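Side-chain contacts in scyllo-inositol 2-dehydrogenase (NADP(+)) IolW (Bacillus subtilis subsp. subtilis, PDB 3GDO), which catalyses the reversible NADPH-dependent reduction of scyllo-inosose to scyllo-inositol and cannot use NADH in place of NADPH: residues D184-L187 against H188-M192; L217-G220 against K221-A224; G272-P276 against E277-K281; L303-Y306 against R307-E311; E325-N328 against V329-I333. All coordinates share one frame; numbering follows the deposited sequence.

How the contacts relate
All five contacts are local and follow one another along the chain, with none nested in or crossing another. Contact 1 closes the C-terminal end of helix 174-190, and contact 2 closes the hairpin turn between strands 212-219 and 222-228. These two touch, Y219 OH lying 2.8 Å from G191 O. Contact 3 turns the chain into strand 280-286 of the same mixed sheet, about 28 Å from contact 2, centre to centre. Contact 4 lies on helix 303-315, against the Rossmann strands. Contact 5, on helix 323-342, returns to contact 1, where M192 SD packs 3.8 Å from N328 CB, and touches contact 2 through L217 and I332.

Contact 1: D184-L187 against H188-M192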
# COMPACT_ATOMS: atom_id res chain seq x y z
N ASP B 184 -5.07 9.60 -13.39
CA ASP B 184 -6.05 9.74 -14.47
C ASP B 184 -6.98 8.53 -14.48
O ASP B 184 -8.23 8.66 -14.65
CB ASP B 184 -5.35 9.88 -15.85
CG ASP B 184 -6.36 9.92 -17.03
OD1 ASP B 184 -7.05 10.95 -17.19
OD2 ASP B 184 -6.47 8.92 -17.81
N GLN B 185 -6.38 7.36 -14.29
CA GLN B 185 -7.13 6.11 -14.28
C GLN B 185 -8.16 6.14 -13.16
O GLN B 185 -9.34 5.79 -13.35
CB GLN B 185 -6.19 4.94 -14.10
CG GLN B 185 -5.39 4.62 -15.36
CD GLN B 185 -4.49 3.39 -15.23
OE1 GLN B 185 -4.17 2.95 -14.13
NE2 GLN B 185 -4.11 2.82 -16.35
N THR B 186 -7.70 6.60 -11.99
CA THR B 186 -8.55 6.67 -10.80
C THR B 186 -9.70 7.64 -11.00
O THR B 186 -10.86 7.34 -10.61
CB THR B 186 -7.77 7.06 -9.52
OG1 THR B 186 -6.58 6.25 -9.42
CG2 THR B 186 -8.62 6.86 -8.30
N LEU B 187 -9.39 8.83 -11.55
CA LEU B 187 -10.43 9.84 -11.83
C LEU B 187 -11.40 9.27 -12.87
O LEU B 187 -12.60 9.44 -12.74
CB LEU B 187 -9.81 11.11 -12.34
CG LEU B 187 -8.91 11.84 -11.31
CD1 LEU B 187 -8.46 13.14 -11.90
CD2 LEU B 187 -9.55 12.02 -9.98
N HIS B 188 -10.87 8.53 -13.83
CA HIS B 188 -11.68 7.96 -14.89
C HIS B 188 -12.68 7.01 -14.30
O HIS B 188 -13.86 7.00 -14.69
CB HIS B 188 -10.81 7.23 -15.94
CG HIS B 188 -11.57 6.77 -17.14
ND1 HIS B 188 -12.26 7.63 -17.97
CD2 HIS B 188 -11.76 5.53 -17.66
CE1 HIS B 188 -12.81 6.95 -18.96
NE2 HIS B 188 -12.52 5.67 -18.79
N LEU B 189 -12.24 6.20 -13.34
CA LEU B 189 -13.12 5.20 -12.75
C LEU B 189 -14.14 5.77 -11.77
O LEU B 189 -15.25 5.31 -11.75
CB LEU B 189 -12.34 4.07 -12.06
CG LEU B 189 -11.50 3.05 -12.83
CD1 LEU B 189 -10.89 2.12 -11.80
CD2 LEU B 189 -12.33 2.26 -13.85
N PHE B 190 -13.77 6.75 -10.94
CA PHE B 190 -14.62 7.08 -9.80
C PHE B 190 -14.93 8.57 -9.66
O PHE B 190 -15.56 8.96 -8.66
CB PHE B 190 -13.96 6.63 -8.46
CG PHE B 190 -13.40 5.24 -8.47
CD1 PHE B 190 -14.24 4.12 -8.55
CD2 PHE B 190 -12.01 5.05 -8.36
CE1 PHE B 190 -13.69 2.80 -8.52
CE2 PHE B 190 -11.46 3.73 -8.34
CZ PHE B 190 -12.29 2.62 -8.41
N GLY B 191 -14.51 9.40 -10.60
CA GLY B 191 -14.75 10.86 -10.49
C GLY B 191 -13.82 11.50 -9.49
O GLY B 191 -12.81 10.90 -9.09
N MET B 192 -14.12 12.72 -9.08
CA MET B 192 -13.27 13.44 -8.18
C MET B 192 -13.50 12.98 -6.75
O MET B 192 -14.65 12.73 -6.36
CB MET B 192 -13.51 14.97 -8.29
CG MET B 192 -12.85 15.66 -9.54
SD MET B 192 -11.03 15.54 -9.64
CE MET B 192 -10.57 17.00 -8.79
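L187 and M192 meet where helix 174-190 runs out: L187 CD2 lies 3.8 Å from M192 SD, and the two side chains pass each other at a slant. In M192 a bend at chi2 (-60°) turns the sulfur toward the leucine branch. One residue before L187, T186 CG2 comes to the F190 ring at its edge and in its plane, 3.8 Å from CD2. The threonine OG1 lies beside the backbone N (chi1 -48°), which leaves the methyl anti to that N; OG1 bonds to I182 O further back in the helix. One face of the F190 ring is taken by L189 CB, 3.6 Å above the centre.

The tight part is this inner side. T186 is buried against A224 and L226 of strand 222-228, while L187 and M192 together pack on N328 of helix 323-342. The outer side is looser: H188 is partly exposed, its ring swings away from the preceding turn, and NE2 finds its partner in K135 of helix 129-139.

The backbone makes the last regular helical bonds here, F190 N to T186 O at 3.0 Å and G191 N to L187 O at 2.9 Å. G191 then leaves the helix with positive phi (76°), and beyond it M192 SD comes back beside L187. The side-chain to side-chain contacts across the two segments are apolar, carbon against carbon or sulfur, which implies that hydrogen bonding between them is left to the main chain.

Contact 2: L217-G220 against K221-A224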
# COMPACT_ATOMS: atom_id res chain seq x y z
N LEU B 217 -6.61 9.28 -2.00
CA LEU B 217 -7.82 9.98 -2.48
C LEU B 217 -9.07 9.50 -1.77
O LEU B 217 -9.44 8.30 -1.84
CB LEU B 217 -7.99 9.88 -4.00
CG LEU B 217 -7.10 10.76 -4.91
CD1 LEU B 217 -5.61 10.58 -4.67
CD2 LEU B 217 -7.41 10.49 -6.40
N ASP B 218 -9.68 10.44 -1.04
CA ASP B 218 -10.74 10.13 -0.10
C ASP B 218 -12.07 10.17 -0.85
O ASP B 218 -12.52 11.24 -1.27
CB ASP B 218 -10.70 11.13 1.08
CG ASP B 218 -11.83 10.92 2.12
OD1 ASP B 218 -12.57 9.91 2.07
OD2 ASP B 218 -11.97 11.80 3.00
N TYR B 219 -12.67 9.01 -1.05
CA TYR B 219 -14.02 8.92 -1.59
C TYR B 219 -14.97 8.36 -0.51
O TYR B 219 -15.86 7.61 -0.84
CB TYR B 219 -14.06 7.98 -2.78
CG TYR B 219 -13.27 8.41 -4.01
CD1 TYR B 219 -13.90 9.09 -5.08
CD2 TYR B 219 -11.91 8.11 -4.14
CE1 TYR B 219 -13.18 9.47 -6.24
CE2 TYR B 219 -11.20 8.46 -5.29
CZ TYR B 219 -11.83 9.15 -6.34
OH TYR B 219 -11.10 9.49 -7.45
N GLY B 220 -14.75 8.68 0.76
CA GLY B 220 -15.66 8.21 1.83
C GLY B 220 -15.38 6.75 2.17
O GLY B 220 -14.33 6.41 2.74
N LYS B 221 -16.32 5.89 1.82
CA LYS B 221 -16.15 4.47 2.08
C LYS B 221 -15.00 3.93 1.20
O LYS B 221 -14.16 3.14 1.68
CB LYS B 221 -17.45 3.74 1.79
CG LYS B 221 -17.35 2.25 2.06
CD LYS B 221 -18.65 1.53 1.66
CE LYS B 221 -18.38 0.04 1.50
NZ LYS B 221 -19.61 -0.70 1.12
N LEU B 222 -14.97 4.37 -0.05
CA LEU B 222 -13.90 4.03 -1.01
C LEU B 222 -12.62 4.82 -0.72
O LEU B 222 -12.64 6.08 -0.58
CB LEU B 222 -14.36 4.29 -2.45
CG LEU B 222 -13.32 4.25 -3.59
CD1 LEU B 222 -12.63 2.88 -3.63
CD2 LEU B 222 -13.95 4.58 -4.99
N GLN B 223 -11.50 4.10 -0.62
CA GLN B 223 -10.17 4.75 -0.43
C GLN B 223 -9.29 4.34 -1.58
O GLN B 223 -9.18 3.13 -1.88
CB GLN B 223 -9.53 4.36 0.91
CG GLN B 223 -10.34 4.82 2.12
CD GLN B 223 -10.28 6.33 2.30
OE1 GLN B 223 -9.22 6.93 2.26
NE2 GLN B 223 -11.44 6.95 2.48
N ALA B 224 -8.75 5.33 -2.28
CA ALA B 224 -7.91 5.07 -3.45
C ALA B 224 -6.52 5.46 -3.00
O ALA B 224 -6.34 6.59 -2.49
CB ALA B 224 -8.36 5.91 -4.66
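A tight beta hairpin joins strands 212-219 and 222-228 through a type II' turn from Y219 to L222, and D218 and Q223 meet on one face of it. Q223 NE2 donates to D218 OD1 at 3.2 Å and to G220 O at 3.0 Å, tying the strand to the turn. The glycine oxygen lies in the plane of the amide, whereas the aspartate oxygen is met from above the carboxylate plane. A bend at chi2 (-72°) brings the glutamine amide back over the turn. D218 OD1 also accepts from G220 N, forming an Asx turn, and the two donors arrive from opposite faces of the carboxylate.

The hairpin register places L217 opposite A224 and Y219 opposite L222 as hydrogen-bonded antiparallel pairs, with D218 and Q223 as the non-hydrogen-bonded pair between them. At the turn end the pairing is uneven: Y219 N reaches L222 O at 3.0 Å, but the return bond, L222 N to Y219 O, is weak.

On the other face, Y219 and L222 run side by side, CB to CB 3.7 Å, and A224 CB sits at the edge of the tyrosine ring, 3.9 Å from CE2. This face lies against helix 174-190. Within the turn, K221 NZ forms a salt bridge with D145, and K221 O accepts from Q203 of the second subunit.

Contact 3: G272-P276 against E277-K281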
# COMPACT_ATOMS: atom_id res chain seq x y z
N GLY B 272 -0.27 -5.46 -28.12
CA GLY B 272 -0.68 -5.10 -26.76
C GLY B 272 -1.02 -6.27 -25.85
O GLY B 272 -1.51 -6.07 -24.73
N ALA B 273 -0.76 -7.50 -26.32
CA ALA B 273 -1.03 -8.72 -25.55
C ALA B 273 -0.18 -8.74 -24.26
O ALA B 273 0.99 -8.37 -24.27
CB ALA B 273 -0.74 -9.98 -26.38
N ASP B 274 -0.78 -9.21 -23.18
CA ASP B 274 -0.07 -9.35 -21.93
C ASP B 274 0.64 -10.70 -21.91
O ASP B 274 0.31 -11.59 -22.71
CB ASP B 274 -1.06 -9.22 -20.76
CG ASP B 274 -0.40 -8.74 -19.45
OD1 ASP B 274 0.84 -8.61 -19.41
OD2 ASP B 274 -1.13 -8.54 -18.45
N VAL B 275 1.64 -10.82 -21.05
CA VAL B 275 2.34 -12.08 -20.81
C VAL B 275 1.52 -12.94 -19.82
O VAL B 275 1.09 -12.44 -18.78
CB VAL B 275 3.77 -11.82 -20.23
CG1 VAL B 275 4.58 -13.08 -20.29
CG2 VAL B 275 4.50 -10.74 -21.02
N PRO B 276 1.26 -14.23 -20.15
CA PRO B 276 0.46 -15.14 -19.30
C PRO B 276 0.85 -15.20 -17.83
O PRO B 276 -0.01 -15.38 -16.98
CB PRO B 276 0.69 -16.51 -19.95
CG PRO B 276 0.87 -16.18 -21.41
CD PRO B 276 1.65 -14.87 -21.43
N GLU B 277 2.14 -15.03 -17.53
CA GLU B 277 2.61 -15.07 -16.15
C GLU B 277 2.09 -13.86 -15.38
O GLU B 277 2.03 -13.90 -14.15
CB GLU B 277 4.14 -15.16 -16.03
CG GLU B 277 4.98 -14.66 -17.27
CD GLU B 277 5.04 -15.68 -18.44
OE1 GLU B 277 5.81 -15.45 -19.41
OE2 GLU B 277 4.34 -16.72 -18.41
N PHE B 278 1.66 -12.82 -16.11
CA PHE B 278 1.30 -11.55 -15.47
C PHE B 278 -0.18 -11.30 -15.45
O PHE B 278 -0.61 -10.24 -15.00
CB PHE B 278 2.03 -10.39 -16.15
CG PHE B 278 3.51 -10.34 -15.83
CD1 PHE B 278 3.96 -9.86 -14.61
CD2 PHE B 278 4.45 -10.80 -16.75
CE1 PHE B 278 5.34 -9.82 -14.31
CE2 PHE B 278 5.83 -10.77 -16.45
CZ PHE B 278 6.27 -10.28 -15.23
N TYR B 279 -0.97 -12.27 -15.95
CA TYR B 279 -2.42 -12.14 -15.95
C TYR B 279 -2.86 -11.95 -14.49
O TYR B 279 -2.27 -12.57 -13.58
CB TYR B 279 -3.11 -13.40 -16.52
CG TYR B 279 -2.96 -13.68 -18.03
CD1 TYR B 279 -2.37 -12.74 -18.91
CD2 TYR B 279 -3.45 -14.88 -18.57
CE1 TYR B 279 -2.26 -13.01 -20.29
CE2 TYR B 279 -3.35 -15.17 -19.95
CZ TYR B 279 -2.75 -14.23 -20.80
OH TYR B 279 -2.65 -14.51 -22.13
N GLY B 280 -3.85 -11.09 -14.27
CA GLY B 280 -4.36 -10.84 -12.94
C GLY B 280 -5.13 -12.02 -12.35
O GLY B 280 -5.67 -12.84 -13.08
N LYS B 281 -5.17 -12.10 -11.02
CA LYS B 281 -6.03 -13.06 -10.32
C LYS B 281 -7.24 -12.39 -9.71
O LYS B 281 -7.11 -11.41 -8.94
CB LYS B 281 -5.24 -13.84 -9.25
CG LYS B 281 -4.02 -14.50 -9.86
CD LYS B 281 -3.27 -15.42 -8.92
CE LYS B 281 -2.30 -16.30 -9.74
NZ LYS B 281 -1.42 -17.16 -8.89
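Y279 lies flat beneath P276 in the turn that leads the loop after helix 256-261 into strand 280-286. P276 CA stands 3.5 Å from the centroid of the tyrosine ring and only 9° off its normal, a CH-pi contact centred on the face. The proline ring continues over the phenol end at a slant, CG coming 4.2 Å from CZ. Y279 CG is anti to the carbonyl carbon (chi1 -69°), a torsion that carries the ring back beneath the proline.

F278 is oriented quite differently. It offers an edge to the first segment, with V275 CB in the plane of the ring and 3.7 Å from CD2. The phenylalanine and tyrosine therefore engage successive residues of the turn in two ways, one by rim and one by face. D274 crosses F278 at about a right angle, although its carboxylate plane is nearly parallel to the phenylalanine ring, 12° apart.

Main-chain bonds hold the turn. F278 N donates to V275 O at 2.8 Å, and Y279 N to P276 O is a weak bond of 3.4 Å. This is a surface contact, with V275, P276 and E277 exposed. D274 ties it inward: OD2 forms a salt bridge with K250 and a hydrogen bond with S297, while Y279 also packs against P296 and S297. The other carboxylate oxygen serves the turn itself, V275 N donating to D274 OD1 at 2.9 Å from above the carboxylate plane.

Contact 4: L303-Y306 against R307-E311; sequences LTYY and RKIAE
Four successive i to i+4 backbone bonds join L303-Y306 to R307-E311 as one regular helix, from R307 N to L303 O at 2.9 Å through A310 N to Y306 O at 3.1 Å. Y305 and I309 make the closest side-chain meeting. I309 CG1 lies over one face of the tyrosine ring, 3.9 Å from its centroid and 30° off the normal, a CH-pi contact displaced toward CE2. The Y305 ring is set for this by chi1 (174°), which holds CG anti to the backbone N. I309 CD1 continues along the ring to within 3.6 Å of Y305 OH.

On the outer side, R307 extends from CG to NE and lays a guanidinium face on L303, CB standing 3.7 Å above the plane toward its rim. K308 runs alongside T304, CD 3.8 Å from CG2, making an apolar contact with its bent chain.

The buried side faces the parallel Rossmann sheet: Y305, Y306 and I309 pack on V93 of strand 91-95, I309 also touches L68 and Y31, and the two tyrosine hydroxyls bond to S120 and H21. Helix 303-315 thereby joins the C-terminal part of the chain to strands 68-71 and 91-95 of the nucleotide-binding fold.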
# COMPACT_ATOMS: atom_id res chain seq x y z
N LEU B 303 -3.90 2.76 -30.12
CA LEU B 303 -4.54 3.21 -31.38
C LEU B 303 -5.91 3.79 -31.12
O LEU B 303 -6.33 4.76 -31.80
CB LEU B 303 -4.68 2.06 -32.38
CG LEU B 303 -3.38 1.52 -32.99
CD1 LEU B 303 -3.70 0.35 -33.97
CD2 LEU B 303 -2.59 2.67 -33.69
N THR B 304 -6.60 3.22 -30.13
CA THR B 304 -7.97 3.62 -29.84
C THR B 304 -8.05 5.13 -29.55
O THR B 304 -8.97 5.79 -30.05
CB THR B 304 -8.61 2.75 -28.70
OG1 THR B 304 -8.56 1.38 -29.09
CG2 THR B 304 -10.05 3.13 -28.40
N TYR B 305 -7.09 5.68 -28.79
CA TYR B 305 -7.07 7.13 -28.56
C TYR B 305 -7.09 7.88 -29.93
O TYR B 305 -7.85 8.83 -30.12
CB TYR B 305 -5.85 7.56 -27.75
CG TYR B 305 -5.71 9.06 -27.61
CD1 TYR B 305 -6.25 9.72 -26.51
CD2 TYR B 305 -5.04 9.81 -28.54
CE1 TYR B 305 -6.12 11.07 -26.35
CE2 TYR B 305 -4.91 11.18 -28.39
CZ TYR B 305 -5.46 11.79 -27.30
OH TYR B 305 -5.35 13.15 -27.12
N TYR B 306 -6.28 7.45 -30.87
CA TYR B 306 -6.23 8.21 -32.11
C TYR B 306 -7.42 7.97 -33.07
O TYR B 306 -7.78 8.86 -33.82
CB TYR B 306 -4.86 8.09 -32.81
CG TYR B 306 -3.84 9.08 -32.26
CD1 TYR B 306 -4.05 10.44 -32.39
CD2 TYR B 306 -2.67 8.64 -31.61
CE1 TYR B 306 -3.14 11.36 -31.88
CE2 TYR B 306 -1.73 9.56 -31.11
CZ TYR B 306 -1.97 10.91 -31.24
OH TYR B 306 -1.08 11.85 -30.79
N ARG B 307 -8.00 6.77 -33.08
CA ARG B 307 -9.23 6.54 -33.85
C ARG B 307 -10.35 7.41 -33.30
O ARG B 307 -11.18 7.95 -34.06
CB ARG B 307 -9.64 5.08 -33.81
CG ARG B 307 -8.67 4.16 -34.50
CD ARG B 307 -9.13 2.69 -34.36
NE ARG B 307 -8.33 1.83 -35.23
CZ ARG B 307 -7.68 0.74 -34.85
NH1 ARG B 307 -7.75 0.29 -33.61
NH2 ARG B 307 -7.01 0.03 -35.75
N LYS B 308 -10.36 7.60 -31.99
CA LYS B 308 -11.36 8.45 -31.36
C LYS B 308 -11.15 9.94 -31.65
O LYS B 308 -12.12 10.64 -31.93
CB LYS B 308 -11.51 8.17 -29.87
CG LYS B 308 -12.68 7.24 -29.53
CD LYS B 308 -12.30 6.14 -28.52
CE LYS B 308 -13.47 5.84 -27.56
NZ LYS B 308 -14.75 5.45 -28.23
N ILE B 309 -9.90 10.41 -31.59
CA ILE B 309 -9.59 11.78 -31.96
C ILE B 309 -10.07 12.06 -33.42
O ILE B 309 -10.66 13.10 -33.68
CB ILE B 309 -8.05 12.09 -31.83
CG1 ILE B 309 -7.60 12.14 -30.36
CG2 ILE B 309 -7.66 13.40 -32.58
CD1 ILE B 309 -7.96 13.43 -29.59
N ALA B 310 -9.81 11.14 -34.33
CA ALA B 310 -10.28 11.25 -35.70
C ALA B 310 -11.82 11.39 -35.76
O ALA B 310 -12.35 12.22 -36.52
CB ALA B 310 -9.79 10.08 -36.53
N GLU B 311 -12.52 10.62 -34.94
CA GLU B 311 -14.00 10.72 -34.85
C GLU B 311 -14.50 12.02 -34.23
O GLU B 311 -15.55 12.52 -34.64
CB GLU B 311 -14.64 9.45 -34.26
CG GLU B 311 -14.36 8.23 -35.18
CD GLU B 311 -14.79 6.87 -34.63
OE1 GLU B 311 -15.07 6.76 -33.43
OE2 GLU B 311 -14.83 5.89 -35.44

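Contact 5: E325-N328 against V329-I333; sequences EGIN and VIRII
This is a largely buried, local contact along helix 323-342, in the C-terminal alpha/beta part of the chain, in which R331 reaches back over the preceding turn to N328 and I327. R331 NE donates to N328 OD1 at 3.0 Å, almost in line with the amide carbonyl, and R331 NH2 adds a weak bond of 3.3 Å to the same oxygen. The amide and guanidinium planes are turned 58° against each other, and OD1 lies at the guanidinium edge, 21° out of its plane. Meanwhile I327 CG2 sits 3.4 Å above one guanidinium face, toward its rim. The arginine chain bends at chi2 and chi3 (-112°), which folds its head back to meet both residues.

The guanidinium is also held by two acidic groups, NH2 by E324 and NH1 by E106, which restricts its rotation and probably stabilises its positive charge.

Backbone bonding is uneven: R331 N to I327 O is 2.9 Å, whereas I330 N to G326 O is weak at 3.5 Å. Around the helix, I327 packs on E106 and K109 of helix 102-115, N328 and V329 on helix 174-190, and I332 on L215 and L217 of strand 212-219.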
# COMPACT_ATOMS: atom_id res chain seq x y z
N GLU B 325 -10.75 16.82 -17.94
CA GLU B 325 -10.19 15.63 -17.29
C GLU B 325 -8.66 15.80 -17.09
O GLU B 325 -8.16 15.55 -16.00
CB GLU B 325 -10.52 14.38 -18.10
CG GLU B 325 -12.01 14.03 -18.09
CD GLU B 325 -12.33 13.08 -19.23
OE1 GLU B 325 -11.42 12.80 -20.05
OE2 GLU B 325 -13.48 12.61 -19.31
N GLY B 326 -7.97 16.34 -18.11
CA GLY B 326 -6.56 16.70 -18.00
C GLY B 326 -6.31 17.65 -16.84
O GLY B 326 -5.41 17.43 -16.01
N ILE B 327 -7.10 18.72 -16.76
CA ILE B 327 -6.93 19.70 -15.69
C ILE B 327 -7.19 19.01 -14.32
O ILE B 327 -6.55 19.35 -13.32
CB ILE B 327 -7.91 20.91 -15.86
CG1 ILE B 327 -7.47 21.82 -17.02
CG2 ILE B 327 -8.03 21.71 -14.59
CD1 ILE B 327 -8.62 22.78 -17.50
N ASN B 328 -8.14 18.08 -14.27
CA ASN B 328 -8.45 17.47 -12.98
C ASN B 328 -7.27 16.70 -12.36
O ASN B 328 -7.09 16.70 -11.13
CB ASN B 328 -9.72 16.60 -13.03
CG ASN B 328 -10.98 17.43 -12.93
OD1 ASN B 328 -10.96 18.53 -12.41
ND2 ASN B 328 -12.07 16.92 -13.48
N VAL B 329 -6.47 16.10 -13.23
CA VAL B 329 -5.21 15.39 -12.85
C VAL B 329 -4.26 16.35 -12.19
O VAL B 329 -3.69 16.06 -11.12
CB VAL B 329 -4.54 14.77 -14.06
CG1 VAL B 329 -3.20 14.07 -13.68
CG2 VAL B 329 -5.47 13.79 -14.68
N ILE B 330 -4.09 17.50 -12.82
CA ILE B 330 -3.23 18.55 -12.28
C ILE B 330 -3.74 19.06 -10.97
O ILE B 330 -2.98 19.31 -10.07
CB ILE B 330 -3.03 19.73 -13.29
CG1 ILE B 330 -2.51 19.21 -14.64
CG2 ILE B 330 -2.09 20.76 -12.72
CD1 ILE B 330 -1.33 18.15 -14.52
N ARG B 331 -5.06 19.18 -10.84
CA ARG B 331 -5.69 19.57 -9.59
C ARG B 331 -5.34 18.59 -8.46
O ARG B 331 -5.07 19.00 -7.32
CB ARG B 331 -7.22 19.62 -9.75
CG ARG B 331 -7.72 20.88 -10.47
CD ARG B 331 -9.09 21.29 -9.96
NE ARG B 331 -10.08 21.09 -11.01
CZ ARG B 331 -10.38 22.01 -11.93
NH1 ARG B 331 -9.77 23.20 -11.91
NH2 ARG B 331 -11.28 21.73 -12.88
N ILE B 332 -5.34 17.29 -8.77
CA ILE B 332 -5.02 16.30 -7.73
C ILE B 332 -3.55 16.40 -7.40
O ILE B 332 -3.19 16.32 -6.23
CB ILE B 332 -5.32 14.85 -8.17
CG1 ILE B 332 -6.81 14.67 -8.39
CG2 ILE B 332 -4.76 13.79 -7.11
CD1 ILE B 332 -7.63 14.95 -7.15
N ILE B 333 -2.71 16.59 -8.43
CA ILE B 333 -1.25 16.71 -8.22
C ILE B 333 -0.91 17.92 -7.32
O ILE B 333 -0.13 17.77 -6.37
CB ILE B 333 -0.49 16.74 -9.55
CG1 ILE B 333 -0.52 15.35 -10.19
CG2 ILE B 333 0.93 17.12 -9.36
CD1 ILE B 333 0.05 15.35 -11.57